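Local coordinates for SWD1-like protein (Myceliophthora thermophila, PDB 6E29) that probably serves as a WD-repeat beta-propeller scaffold subunit of the COMPASS complex, which methylates histone H3 at its K4 site, at residues H121-M134 and D137-S150. Numbering follows the deposited sequence. Where two conformers were deposited one is given.
Sequences HHQFAAALFEDQPM and DITEPVEVRYVLPS
His122 meets the 137-150 segment through both its backbone O and its ring. The O accepts a hydrogen bond from Ile138 N (2.8 Å), and the donor stands 42° out of the carbonyl plane. The imidazole lies alongside Thr139, with CD2 3.6 Å from Thr139 CA, and its NE2 bonds outward to Tyr102 OH. Asp137 OD1 accepts Thr139 N (2.7 Å), closing an Asx turn, and also accepts Thr139 OG1. Gln123 pairs with Asp137 as an antiparallel, non-hydrogen-bonded pair. With CG between the backbone N and the carbonyl carbon (chi1 71°), the Phe124 ring turns an edge to Ile138; CE2 is 3.7 Å from Ile138 CG2, and Val105 of the neighbouring blade touches both residues. At the start of strand 134-137, Pro133 O takes Leu148 N (2.9 Å), and the proline CG lies 3.9 Å from Leu148 CB. Met134 bends at chi2 and chi3. This runs its thioether past Val147 and brings CE to 3.5 Å from Arg145 CB. The guanidinium of Arg145 instead grips Glu143 OE2 side-on with NE and NH2. The arrangement is a propeller blade of four antiparallel strands, in which 134-137 joins 123-128 to the outermost 144-147. The two backbone bonds belong to different strand pairs and extend the pairing just beyond strand 134-137, while the side chains meet mostly by apolar contact.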
loop_
_atom_site.group_PDB
_atom_site.type_symbol
_atom_site.label_atom_id
_atom_site.label_comp_id
_atom_site.label_asym_id
_atom_site.label_seq_id
_atom_site.Cartn_x
_atom_site.Cartn_y
_atom_site.Cartn_z
ATOM N N HIS B 121 7.527 1.218 -15.595
ATOM C CA HIS B 121 6.431 0.272 -15.397
ATOM C C HIS B 121 6.834 -1.183 -15.644
ATOM O O HIS B 121 6.005 -2.074 -15.446
ATOM C CB HIS B 121 5.228 0.637 -16.268
ATOM C CG HIS B 121 5.542 0.696 -17.724
ATOM N ND1 HIS B 121 5.958 1.852 -18.343
ATOM C CD2 HIS B 121 5.509 -0.255 -18.686
ATOM C CE1 HIS B 121 6.166 1.612 -19.627
ATOM N NE2 HIS B 121 5.902 0.340 -19.861
ATOM N N HIS B 122 8.094 -1.459 -15.989
ATOM C CA HIS B 122 8.592 -2.811 -16.223
ATOM C C HIS B 122 9.267 -3.440 -15.001
ATOM O O HIS B 122 9.960 -4.457 -15.155
ATOM C CB HIS B 122 9.578 -2.817 -17.394
ATOM C CG HIS B 122 8.942 -2.534 -18.720
ATOM N ND1 HIS B 122 9.232 -1.404 -19.453
ATOM C CD2 HIS B 122 7.999 -3.212 -19.423
ATOM C CE1 HIS B 122 8.518 -1.414 -20.567
ATOM N NE2 HIS B 122 7.764 -2.500 -20.574
ATOM N N GLN B 123 9.114 -2.861 -13.805
ATOM C CA GLN B 123 9.591 -3.515 -12.597
ATOM C C GLN B 123 8.581 -3.273 -11.496
ATOM O O GLN B 123 8.033 -2.178 -11.392
ATOM C CB GLN B 123 10.944 -2.992 -12.170
ATOM C CG GLN B 123 11.536 -3.802 -11.051
ATOM C CD GLN B 123 12.661 -3.117 -10.353
ATOM O OE1 GLN B 123 12.458 -2.394 -9.377
ATOM N NE2 GLN B 123 13.868 -3.415 -10.779
ATOM N N PHE B 124 8.312 -4.300 -10.693
ATOM C CA PHE B 124 7.463 -4.122 -9.529
ATOM C C PHE B 124 8.009 -4.925 -8.357
ATOM O O PHE B 124 8.873 -5.815 -8.513
ATOM C CB PHE B 124 5.975 -4.505 -9.797
ATOM C CG PHE B 124 5.728 -5.983 -9.953
ATOM C CD1 PHE B 124 5.472 -6.791 -8.859
ATOM C CD2 PHE B 124 5.699 -6.555 -11.234
ATOM C CE1 PHE B 124 5.245 -8.170 -9.038
ATOM C CE2 PHE B 124 5.493 -7.932 -11.404
ATOM C CZ PHE B 124 5.269 -8.741 -10.303
ATOM N N ALA B 125 7.531 -4.557 -7.182
ATOM C CA ALA B 125 7.816 -5.263 -5.938
ATOM C C ALA B 125 6.525 -5.743 -5.295
ATOM O O ALA B 125 5.525 -5.004 -5.232
ATOM C CB ALA B 125 8.587 -4.387 -4.954
ATOM N N ALA B 126 6.546 -6.965 -4.770
ATOM C CA ALA B 126 5.335 -7.510 -4.152
ATOM C C ALA B 126 5.629 -8.116 -2.780
ATOM O O ALA B 126 6.714 -8.641 -2.528
ATOM C CB ALA B 126 4.700 -8.547 -5.074
ATOM N N ALA B 127 4.663 -8.022 -1.886
ATOM C CA ALA B 127 4.721 -8.740 -0.613
ATOM C C ALA B 127 3.706 -9.883 -0.674
ATOM O O ALA B 127 2.588 -9.701 -1.168
ATOM C CB ALA B 127 4.445 -7.783 0.563
ATOM N N LEU B 128 4.092 -11.064 -0.198
ATOM C CA LEU B 128 3.303 -12.282 -0.346
ATOM C C LEU B 128 2.922 -12.861 1.009
ATOM O O LEU B 128 3.733 -12.855 1.947
ATOM C CB LEU B 128 4.094 -13.315 -1.107
ATOM C CG LEU B 128 4.449 -12.840 -2.498
ATOM C CD1 LEU B 128 5.338 -13.890 -3.112
ATOM C CD2 LEU B 128 3.123 -12.669 -3.293
ATOM N N PHE B 129 1.689 -13.375 1.102
ATOM C CA PHE B 129 1.229 -14.002 2.327
ATOM C C PHE B 129 2.098 -15.232 2.651
ATOM O O PHE B 129 2.213 -16.173 1.852
ATOM C CB PHE B 129 -0.252 -14.364 2.197
ATOM C CG PHE B 129 -0.829 -15.045 3.415
ATOM C CD1 PHE B 129 -0.950 -14.361 4.621
ATOM C CD2 PHE B 129 -1.257 -16.353 3.348
ATOM C CE1 PHE B 129 -1.475 -14.990 5.746
ATOM C CE2 PHE B 129 -1.793 -16.997 4.473
ATOM C CZ PHE B 129 -1.888 -16.315 5.674
ATOM N N GLU B 130 2.731 -15.211 3.821
ATOM C CA GLU B 130 3.522 -16.345 4.292
ATOM C C GLU B 130 4.550 -16.784 3.251
ATOM O O GLU B 130 4.863 -17.969 3.140
ATOM C CB GLU B 130 2.621 -17.525 4.682
ATOM C CG GLU B 130 1.649 -17.197 5.817
ATOM C CD GLU B 130 0.831 -18.392 6.329
ATOM O OE1 GLU B 130 0.665 -19.418 5.605
ATOM O OE2 GLU B 130 0.367 -18.285 7.496
ATOM N N ASP B 131 5.065 -15.836 2.470
ATOM C CA ASP B 131 6.093 -16.132 1.483
ATOM C C ASP B 131 7.056 -14.953 1.376
ATOM O O ASP B 131 6.810 -13.874 1.920
ATOM C CB ASP B 131 5.488 -16.479 0.135
ATOM C CG ASP B 131 6.220 -17.606 -0.534
ATOM O OD1 ASP B 131 7.479 -17.711 -0.312
ATOM O OD2 ASP B 131 5.519 -18.389 -1.234
ATOM N N GLN B 132 8.174 -15.183 0.673
ATOM C CA GLN B 132 9.222 -14.178 0.575
ATOM C C GLN B 132 8.804 -13.034 -0.345
ATOM O O GLN B 132 8.221 -13.279 -1.407
ATOM C CB GLN B 132 10.504 -14.816 0.027
ATOM C CG GLN B 132 10.945 -16.052 0.793
ATOM C CD GLN B 132 11.590 -17.108 -0.107
ATOM O OE1 GLN B 132 12.789 -17.367 0.007
ATOM N NE2 GLN B 132 10.792 -17.729 -1.001
ATOM N N PRO B 133 9.169 -11.793 -0.020
ATOM C CA PRO B 133 8.834 -10.664 -0.908
ATOM C C PRO B 133 9.674 -10.720 -2.166
ATOM O O PRO B 133 10.760 -11.278 -2.160
ATOM C CB PRO B 133 9.197 -9.433 -0.076
ATOM C CG PRO B 133 10.305 -9.914 0.835
ATOM C CD PRO B 133 9.926 -11.351 1.156
ATOM N N MET B 134 9.152 -10.153 -3.257
ATOM C CA MET B 134 9.791 -10.346 -4.560
ATOM C C MET B 134 9.921 -9.037 -5.334
ATOM O O MET B 134 9.031 -8.188 -5.298
ATOM C CB MET B 134 9.004 -11.352 -5.435
ATOM C CG MET B 134 8.797 -12.724 -4.831
ATOM S SD MET B 134 10.329 -13.673 -4.723
ATOM C CE MET B 134 10.705 -13.848 -6.439
ATOM N N ASP B 137 11.235 -8.278 -12.631
ATOM C CA ASP B 137 11.424 -7.530 -13.873
ATOM C C ASP B 137 10.471 -8.068 -14.932
ATOM O O ASP B 137 10.593 -9.234 -15.346
ATOM C CB ASP B 137 12.889 -7.651 -14.309
ATOM C CG ASP B 137 13.170 -7.081 -15.695
ATOM O OD1 ASP B 137 12.287 -6.494 -16.358
ATOM O OD2 ASP B 137 14.339 -7.251 -16.143
ATOM N N ILE B 138 9.562 -7.206 -15.422
ATOM C CA ILE B 138 8.628 -7.651 -16.443
ATOM C C ILE B 138 8.870 -6.916 -17.759
ATOM O O ILE B 138 7.938 -6.735 -18.551
ATOM C CB ILE B 138 7.181 -7.488 -15.953
ATOM C CG1 ILE B 138 6.916 -6.026 -15.579
ATOM C CG2 ILE B 138 6.931 -8.425 -14.758
ATOM C CD1 ILE B 138 5.537 -5.769 -15.002
ATOM N N THR B 139 10.118 -6.495 -18.018
ATOM C CA THR B 139 10.409 -5.839 -19.297
ATOM C C THR B 139 9.947 -6.708 -20.459
ATOM O O THR B 139 9.392 -6.211 -21.454
ATOM C CB THR B 139 11.908 -5.566 -19.465
ATOM O OG1 THR B 139 12.438 -4.826 -18.357
ATOM C CG2 THR B 139 12.190 -4.816 -20.832
ATOM N N GLU B 140 10.198 -8.003 -20.365
ATOM C CA GLU B 140 9.829 -8.935 -21.401
ATOM C C GLU B 140 8.699 -9.819 -20.915
ATOM O O GLU B 140 8.490 -9.975 -19.707
ATOM C CB GLU B 140 11.028 -9.815 -21.775
ATOM C CG GLU B 140 12.336 -9.068 -21.928
ATOM C CD GLU B 140 12.502 -8.478 -23.304
ATOM O OE1 GLU B 140 12.772 -7.258 -23.405
ATOM O OE2 GLU B 140 12.364 -9.246 -24.284
ATOM N N PRO B 141 7.959 -10.443 -21.822
ATOM C CA PRO B 141 7.218 -11.640 -21.427
ATOM C C PRO B 141 7.229 -12.846 -20.497
ATOM O O PRO B 141 6.243 -13.578 -20.403
ATOM C CB PRO B 141 6.599 -12.129 -22.738
ATOM C CG PRO B 141 6.540 -10.878 -23.617
ATOM C CD PRO B 141 7.761 -10.089 -23.239
ATOM N N VAL B 142 8.353 -13.060 -19.814
ATOM C CA VAL B 142 8.616 -14.350 -19.160
ATOM C C VAL B 142 9.416 -13.376 -18.288
ATOM O O VAL B 142 10.420 -12.788 -18.700
ATOM C CB VAL B 142 9.542 -15.321 -19.927
ATOM C CG1 VAL B 142 10.495 -16.006 -18.963
ATOM C CG2 VAL B 142 8.724 -16.359 -20.742
ATOM N N GLU B 143 8.939 -13.179 -17.078
ATOM C CA GLU B 143 9.577 -12.286 -16.129
ATOM C C GLU B 143 10.917 -12.850 -15.632
ATOM O O GLU B 143 11.264 -14.022 -15.821
ATOM C CB GLU B 143 8.651 -12.060 -14.950
ATOM C CG GLU B 143 8.489 -13.278 -14.036
ATOM C CD GLU B 143 7.528 -14.336 -14.566
ATOM O OE1 GLU B 143 7.011 -14.217 -15.702
ATOM O OE2 GLU B 143 7.271 -15.293 -13.815
ATOM N N VAL B 144 11.666 -11.981 -14.968
ATOM C CA VAL B 144 12.801 -12.388 -14.154
ATOM C C VAL B 144 12.481 -11.979 -12.723
ATOM O O VAL B 144 12.213 -10.802 -12.456
ATOM C CB VAL B 144 14.116 -11.759 -14.628
ATOM C CG1 VAL B 144 15.324 -12.464 -13.900
ATOM C CG2 VAL B 144 14.226 -11.811 -16.133
ATOM N N ARG B 145 12.497 -12.942 -11.809
ATOM C CA ARG B 145 12.128 -12.674 -10.432
ATOM C C ARG B 145 13.391 -12.625 -9.577
ATOM O O ARG B 145 14.353 -13.350 -9.830
ATOM C CB ARG B 145 11.192 -13.761 -9.885
ATOM C CG ARG B 145 10.080 -14.179 -10.807
ATOM C CD ARG B 145 9.054 -15.073 -10.111
ATOM N NE ARG B 145 8.098 -15.582 -11.098
ATOM C CZ ARG B 145 6.919 -16.117 -10.795
ATOM N NH1 ARG B 145 6.554 -16.228 -9.530
ATOM N NH2 ARG B 145 6.109 -16.539 -11.749
ATOM N N TYR B 146 13.370 -11.785 -8.544
ATOM C CA TYR B 146 14.477 -11.657 -7.603
ATOM C C TYR B 146 13.930 -11.735 -6.194
ATOM O O TYR B 146 13.003 -10.984 -5.866
ATOM C CB TYR B 146 15.185 -10.329 -7.783
ATOM C CG TYR B 146 15.792 -10.208 -9.149
ATOM C CD1 TYR B 146 15.107 -9.601 -10.171
ATOM C CD2 TYR B 146 17.065 -10.712 -9.408
ATOM C CE1 TYR B 146 15.654 -9.482 -11.422
ATOM C CE2 TYR B 146 17.619 -10.615 -10.656
ATOM C CZ TYR B 146 16.903 -9.979 -11.660
ATOM O OH TYR B 146 17.415 -9.866 -12.934
ATOM N N VAL B 147 14.476 -12.629 -5.363
ATOM C CA VAL B 147 13.970 -12.730 -3.987
ATOM C C VAL B 147 14.432 -11.512 -3.191
ATOM O O VAL B 147 15.599 -11.098 -3.271
ATOM C CB VAL B 147 14.447 -14.025 -3.302
ATOM C CG1 VAL B 147 13.912 -14.076 -1.836
ATOM C CG2 VAL B 147 14.029 -15.233 -4.039
ATOM N N LEU B 148 13.583 -10.980 -2.437
ATOM C CA LEU B 148 14.019 -9.875 -1.582
ATOM C C LEU B 148 14.146 -10.339 -0.135
ATOM O O LEU B 148 13.472 -11.291 0.284
ATOM C CB LEU B 148 13.021 -8.705 -1.652
ATOM C CG LEU B 148 12.973 -7.827 -2.895
ATOM C CD1 LEU B 148 11.789 -6.873 -2.759
ATOM C CD2 LEU B 148 14.274 -7.036 -3.017
ATOM N N PRO B 149 15.043 -9.733 0.634
ATOM C CA PRO B 149 15.276 -10.212 2.004
ATOM C C PRO B 149 14.254 -9.652 2.974
ATOM O O PRO B 149 13.813 -8.510 2.860
ATOM C CB PRO B 149 16.680 -9.680 2.333
ATOM C CG PRO B 149 16.747 -8.410 1.616
ATOM C CD PRO B 149 15.918 -8.588 0.307
ATOM N N SER B 150 13.863 -10.474 3.937
ATOM C CA SER B 150 13.068 -10.004 5.065
ATOM C C SER B 150 13.910 -9.625 6.256
ATOM O O SER B 150 13.477 -8.822 7.090
ATOM C CB SER B 150 12.083 -11.082 5.520
ATOM O OG SER B 150 10.879 -11.014 4.785
#